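PDB 5NMP: isatin hydrolase from Ralstonia solanacearum, which hydrolyses isatin, a cyclic amide, using a bound manganese ion, and belongs to a family generally assigned arylformamidase activity. Local coordinates for residues T79-P84 against S256-L261; P84-T89 against P214-M219. One frame throughout, in Å; residues are numbered along the deposited sequence.

Interaction 1: T79-P84 against S256-L261. With MN (manganese (II) ion), chain K.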
loop_
_atom_site.group_PDB
_atom_site.type_symbol
_atom_site.label_atom_id
_atom_site.label_comp_id
_atom_site.label_asym_id
_atom_site.label_seq_id
_atom_site.Cartn_x
_atom_site.Cartn_y
_atom_site.Cartn_z
ATOM N N THR A 79 0.784 11.464 -1.724
ATOM C CA THR A 79 1.778 10.655 -1.031
ATOM C C THR A 79 2.170 9.480 -1.915
ATOM O O THR A 79 1.402 8.528 -2.060
ATOM C CB THR A 79 1.248 10.126 0.311
ATOM O OG1 THR A 79 0.761 11.215 1.100
ATOM C CG2 THR A 79 2.342 9.406 1.075
ATOM N N HIS A 80 3.353 9.546 -2.516
ATOM C CA HIS A 80 3.756 8.494 -3.440
ATOM C C HIS A 80 5.219 8.076 -3.318
ATOM O O HIS A 80 5.998 8.669 -2.572
ATOM C CB HIS A 80 3.461 8.919 -4.879
ATOM C CG HIS A 80 4.355 10.002 -5.393
ATOM N ND1 HIS A 80 3.994 11.332 -5.382
ATOM C CD2 HIS A 80 5.584 9.951 -5.959
ATOM C CE1 HIS A 80 4.966 12.055 -5.910
ATOM N NE2 HIS A 80 5.943 11.240 -6.267
ATOM N N PHE A 81 5.563 7.043 -4.081
ATOM C CA PHE A 81 6.846 6.356 -4.018
ATOM C C PHE A 81 7.586 6.541 -5.340
ATOM O O PHE A 81 6.993 6.386 -6.405
ATOM C CB PHE A 81 6.601 4.868 -3.714
ATOM C CG PHE A 81 7.841 4.007 -3.718
ATOM C CD1 PHE A 81 8.485 3.694 -2.532
ATOM C CD2 PHE A 81 8.327 3.466 -4.898
ATOM C CE1 PHE A 81 9.610 2.888 -2.525
ATOM C CE2 PHE A 81 9.453 2.659 -4.899
ATOM C CZ PHE A 81 10.094 2.370 -3.710
ATOM N N ASP A 82 8.871 6.881 -5.278
ATOM C CA ASP A 82 9.682 7.024 -6.490
ATOM C C ASP A 82 10.589 5.813 -6.691
ATOM O O ASP A 82 11.467 5.546 -5.872
ATOM C CB ASP A 82 10.534 8.298 -6.436
ATOM C CG ASP A 82 9.708 9.572 -6.559
ATOM O OD1 ASP A 82 8.752 9.609 -7.365
ATOM O OD2 ASP A 82 10.022 10.549 -5.847
ATOM N N ALA A 83 10.375 5.083 -7.782
ATOM C CA ALA A 83 11.234 3.954 -8.137
ATOM C C ALA A 83 12.413 4.436 -8.989
ATOM O O ALA A 83 12.313 5.466 -9.652
ATOM C CB ALA A 83 10.428 2.882 -8.873
ATOM N N PRO A 84 13.537 3.702 -8.970
ATOM C CA PRO A 84 14.730 4.138 -9.713
ATOM C C PRO A 84 14.502 4.336 -11.216
ATOM O O PRO A 84 15.189 5.146 -11.835
ATOM C CB PRO A 84 15.726 3.000 -9.469
ATOM C CG PRO A 84 15.310 2.426 -8.160
ATOM C CD PRO A 84 13.809 2.504 -8.152
ATOM N N SER A 256 4.265 4.936 -7.607
ATOM C CA SER A 256 2.824 4.885 -7.377
ATOM C C SER A 256 2.456 5.575 -6.078
ATOM O O SER A 256 3.278 5.669 -5.167
ATOM C CB SER A 256 2.314 3.436 -7.352
ATOM O OG SER A 256 2.448 2.859 -6.065
ATOM N N PRO A 257 1.219 6.078 -5.992
ATOM C CA PRO A 257 0.725 6.495 -4.680
ATOM C C PRO A 257 0.642 5.277 -3.771
ATOM O O PRO A 257 0.475 4.162 -4.265
ATOM C CB PRO A 257 -0.657 7.080 -4.983
ATOM C CG PRO A 257 -1.028 6.530 -6.316
ATOM C CD PRO A 257 0.249 6.345 -7.066
ATOM N N LEU A 258 0.780 5.479 -2.468
ATOM C CA LEU A 258 0.767 4.362 -1.537
ATOM C C LEU A 258 0.383 4.810 -0.139
ATOM O O LEU A 258 0.379 5.998 0.170
ATOM C CB LEU A 258 2.131 3.666 -1.505
ATOM C CG LEU A 258 3.266 4.290 -0.683
ATOM C CD1 LEU A 258 4.468 3.356 -0.642
ATOM C CD2 LEU A 258 3.671 5.650 -1.226
ATOM N N ARG A 259 0.056 3.841 0.705
ATOM C CA ARG A 259 -0.258 4.108 2.098
ATOM C C ARG A 259 0.991 3.917 2.947
ATOM O O ARG A 259 1.368 2.789 3.263
ATOM C CB ARG A 259 -1.380 3.185 2.580
ATOM C CG ARG A 259 -2.062 3.639 3.858
ATOM C CD ARG A 259 -2.734 4.981 3.659
ATOM N NE ARG A 259 -3.458 5.414 4.847
ATOM C CZ ARG A 259 -4.764 5.248 5.025
ATOM N NH1 ARG A 259 -5.491 4.655 4.088
ATOM N NH2 ARG A 259 -5.344 5.679 6.138
ATOM N N VAL A 260 1.639 5.019 3.307
ATOM C CA VAL A 260 2.849 4.956 4.120
ATOM C C VAL A 260 2.513 4.910 5.606
ATOM O O VAL A 260 1.824 5.790 6.123
ATOM C CB VAL A 260 3.776 6.158 3.856
ATOM C CG1 VAL A 260 5.046 6.035 4.682
ATOM C CG2 VAL A 260 4.106 6.260 2.376
ATOM N N LEU A 261 3.004 3.880 6.287
ATOM C CA LEU A 261 2.758 3.713 7.714
ATOM C C LEU A 261 4.062 3.632 8.497
ATOM O O LEU A 261 5.075 3.154 7.988
ATOM C CB LEU A 261 1.925 2.458 7.978
ATOM C CG LEU A 261 0.546 2.368 7.325
ATOM C CD1 LEU A 261 -0.128 1.061 7.708
ATOM C CD2 LEU A 261 -0.317 3.559 7.716
HETATM MN MN MN K . 7.605 11.406 -7.696
#
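The backbone N of Phe-81 gives its hydrogen to Ser-256 O at 2.9 Å, and this bond opens an antiparallel pairing at the margin of the mixed sheet. Strand 80-82 runs between strands 225-228 and 255-257, the latter outermost within the chain. It carries the central H-x-D of the H-x-G-T-H-x-D-x-P-x-H signature of the cyclase family, so the pairing illustrates how a sheet can present metal ligands. Phe-81 and Ser-256 form a hydrogen-bonded pair, although the return bond from Ser-256 N to Phe-81 O is weak. One residue on, His-80 and Pro-257 are a non-hydrogen-bonded pair with diverging side chains. Beyond them Leu-258 N binds Thr-79 O at 3.1 Å, with a CA-H of Pro-257 as a second, softer donor to the same oxygen.

Alternation along the strand divides the labour. Phe-81 and Ser-256 share one face, where Phe-81 CB packs against Leu-258 CD2 at 3.9 Å and the phenyl ring continues to Tyr-225. His-80 projects differently: its CG sits between the backbone N and carbonyl carbon (chi1 71°), which carries the ring away from 256-261 to the manganese ion. NE2 binds the metal at 2.2 Å, and Asp-82 OD1, lying in the plane of the imidazole at its edge, binds it at the same distance; His-76 is a further ligand. The rotation of the His-80 ring is probably fixed from both ends, because ND1 is tied to Gly-78 O.

Thr-79 is similarly divided: OG1 is bonded to Cys-229 O and Gln-30 N, while CG2, anti to the backbone N, meets Val-260 CG2 at 3.8 Å.

Interaction 2: P84-T89 against P214-M219. With SIN (succinic acid), chain L.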
loop_
_atom_site.group_PDB
_atom_site.type_symbol
_atom_site.label_atom_id
_atom_site.label_comp_id
_atom_site.label_asym_id
_atom_site.label_seq_id
_atom_site.Cartn_x
_atom_site.Cartn_y
_atom_site.Cartn_z
ATOM N N PRO A 84 13.537 3.702 -8.970
ATOM C CA PRO A 84 14.730 4.138 -9.713
ATOM C C PRO A 84 14.502 4.336 -11.216
ATOM O O PRO A 84 15.189 5.146 -11.835
ATOM C CB PRO A 84 15.726 3.000 -9.469
ATOM C CG PRO A 84 15.310 2.426 -8.160
ATOM C CD PRO A 84 13.809 2.504 -8.152
ATOM N N ALA A 85 13.549 3.613 -11.791
ATOM C CA ALA A 85 13.265 3.717 -13.219
ATOM C C ALA A 85 12.715 5.092 -13.586
ATOM O O ALA A 85 12.712 5.476 -14.756
ATOM C CB ALA A 85 12.287 2.632 -13.641
ATOM N N HIS A 86 12.249 5.824 -12.579
ATOM C CA HIS A 86 11.661 7.144 -12.778
ATOM C C HIS A 86 12.660 8.122 -13.392
ATOM O O HIS A 86 12.273 9.049 -14.102
ATOM C CB HIS A 86 11.135 7.684 -11.446
ATOM C CG HIS A 86 10.591 9.076 -11.520
ATOM N ND1 HIS A 86 9.729 9.488 -12.513
ATOM C CD2 HIS A 86 10.774 10.147 -10.711
ATOM C CE1 HIS A 86 9.411 10.757 -12.317
ATOM N NE2 HIS A 86 10.032 11.180 -11.231
ATOM N N TRP A 87 13.945 7.904 -13.123
ATOM C CA TRP A 87 14.986 8.795 -13.623
ATOM C C TRP A 87 15.923 8.088 -14.596
ATOM O O TRP A 87 16.139 6.880 -14.501
ATOM C CB TRP A 87 15.789 9.383 -12.464
ATOM C CG TRP A 87 16.305 10.754 -12.754
ATOM C CD1 TRP A 87 17.568 11.092 -13.139
ATOM C CD2 TRP A 87 15.561 11.975 -12.697
ATOM N NE1 TRP A 87 17.660 12.450 -13.317
ATOM C CE2 TRP A 87 16.441 13.016 -13.053
ATOM C CE3 TRP A 87 14.239 12.291 -12.376
ATOM C CZ2 TRP A 87 16.040 14.349 -13.096
ATOM C CZ3 TRP A 87 13.842 13.614 -12.420
ATOM C CH2 TRP A 87 14.739 14.628 -12.777
ATOM N N ILE A 88 16.493 8.859 -15.518
ATOM C CA ILE A 88 17.295 8.313 -16.609
ATOM C C ILE A 88 18.554 7.584 -16.123
ATOM O O ILE A 88 19.075 6.708 -16.815
ATOM C CB ILE A 88 17.694 9.436 -17.608
ATOM C CG1 ILE A 88 18.136 8.846 -18.948
ATOM C CG2 ILE A 88 18.756 10.350 -17.016
ATOM C CD1 ILE A 88 18.313 9.881 -20.031
ATOM N N THR A 89 19.029 7.922 -14.929
ATOM C CA THR A 89 20.237 7.299 -14.397
ATOM C C THR A 89 19.943 5.953 -13.725
ATOM O O THR A 89 20.861 5.209 -13.378
ATOM C CB THR A 89 20.951 8.224 -13.389
ATOM O OG1 THR A 89 20.051 8.578 -12.334
ATOM C CG2 THR A 89 21.428 9.489 -14.074
ATOM N N PRO A 214 19.926 16.936 -7.823
ATOM C CA PRO A 214 20.924 15.947 -7.397
ATOM C C PRO A 214 20.327 14.742 -6.671
ATOM O O PRO A 214 20.858 13.639 -6.799
ATOM C CB PRO A 214 21.832 16.748 -6.456
ATOM C CG PRO A 214 20.999 17.900 -6.005
ATOM C CD PRO A 214 20.129 18.242 -7.171
ATOM N N CYS A 215 19.244 14.942 -5.928
ATOM C CA CYS A 215 18.657 13.848 -5.161
ATOM C C CYS A 215 18.054 12.809 -6.097
ATOM O O CYS A 215 18.343 11.625 -5.973
ATOM C CB CYS A 215 17.603 14.364 -4.178
ATOM S SG CYS A 215 17.078 13.148 -2.946
ATOM N N HIS A 216 17.226 13.253 -7.037
ATOM C CA HIS A 216 16.686 12.359 -8.059
ATOM C C HIS A 216 17.792 11.662 -8.849
ATOM O O HIS A 216 17.771 10.443 -9.019
ATOM C CB HIS A 216 15.775 13.122 -9.022
ATOM C CG HIS A 216 14.365 13.260 -8.540
ATOM N ND1 HIS A 216 13.943 14.317 -7.764
ATOM C CD2 HIS A 216 13.280 12.471 -8.725
ATOM C CE1 HIS A 216 12.658 14.174 -7.493
ATOM N NE2 HIS A 216 12.231 13.062 -8.064
ATOM N N THR A 217 18.758 12.444 -9.323
ATOM C CA THR A 217 19.823 11.927 -10.174
ATOM C C THR A 217 20.684 10.880 -9.476
ATOM O O THR A 217 20.945 9.814 -10.035
ATOM C CB THR A 217 20.748 13.058 -10.670
ATOM O OG1 THR A 217 19.979 14.040 -11.374
ATOM C CG2 THR A 217 21.813 12.500 -11.594
ATOM N N LEU A 218 21.119 11.182 -8.257
ATOM C CA LEU A 218 22.093 10.335 -7.579
ATOM C C LEU A 218 21.451 9.179 -6.812
ATOM O O LEU A 218 21.998 8.076 -6.792
ATOM C CB LEU A 218 22.961 11.177 -6.639
ATOM C CG LEU A 218 23.776 12.290 -7.316
ATOM C CD1 LEU A 218 24.593 13.083 -6.297
ATOM C CD2 LEU A 218 24.677 11.743 -8.423
ATOM N N MET A 219 20.298 9.414 -6.188
ATOM C CA MET A 219 19.629 8.350 -5.437
ATOM C C MET A 219 19.122 7.265 -6.376
ATOM O O MET A 219 19.407 6.086 -6.177
ATOM C CB MET A 219 18.474 8.901 -4.599
ATOM C CG MET A 219 18.905 9.848 -3.490
ATOM S SD MET A 219 19.564 9.009 -2.040
ATOM C CE MET A 219 18.127 8.092 -1.553
HETATM C C1 SIN L . 9.507 15.644 -11.512
HETATM O O1 SIN L . 9.068 14.643 -12.116
HETATM O O2 SIN L . 10.330 16.387 -12.100
HETATM C C2 SIN L . 9.034 15.950 -10.104
HETATM C C3 SIN L . 9.582 14.952 -9.086
HETATM C C4 SIN L . 8.699 13.729 -8.923
HETATM O O3 SIN L . 9.162 12.586 -9.145
HETATM O O4 SIN L . 7.506 13.821 -8.548
#
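Trp-87 lays one face of its indole over the helix 214-221 at His-216, whose CB stands 3.8 Å from the centroid of the six-membered ring and only 11° off its normal. This CH-pi contact is the tightly packed, buried part. The His-216 imidazole continues past the rim of the indole, its plane turned 37° from it, and His-86 joins the aromatic cluster rim to rim, with CD2 facing CD2 at 4.0 Å. Partners outside the cluster hold both imidazoles by ND1: Asp-202 for His-216, and Tyr-67 O of the second subunit for His-86.

The partly exposed side is sparser and polar. There Thr-89 OG1 donates to Thr-217 O at 2.8 Å, in the carbonyl plane and on a lone pair; a chi1 of 57° tucks this hydroxyl between its own N and C and brings it to the helix. The CG2 methyls of the two threonines meet beside it. Thr-217 OG1 turns back to the O of Tyr-213, the residue just before the helix.

At the inner end both imidazoles address one succinate oxygen. His-216 NE2 is hydrogen-bonded to O3 at 3.3 Å, and His-86 NE2 makes a shorter but poorly angled, weak bond at 2.7 Å. The succinate probably came from the crystallisation liquor, yet its O3 lies beside the manganese ion, consistent with a metal-centred active-site pocket.

How the interactions relate
Pro-84 joins the two contacts: the chain leaves strand 80-82 of interaction 1 and turns directly into the segment of interaction 2, which is nested within the loop closed by the first. Interaction 1 lies near the centre of the chain and is wholly buried, built mainly from strand-to-strand backbone bonds and aliphatic packing. Interaction 2, farther out and partly exposed at its threonines, relies on side chains, with rings set against a helix. They approach the same manganese site from different elements, and Asp-82 OD2 packs 4.0 Å from His-216 NE2 where they meet. Both also reach the second subunit, through Arg-259 in one and His-86 in the other.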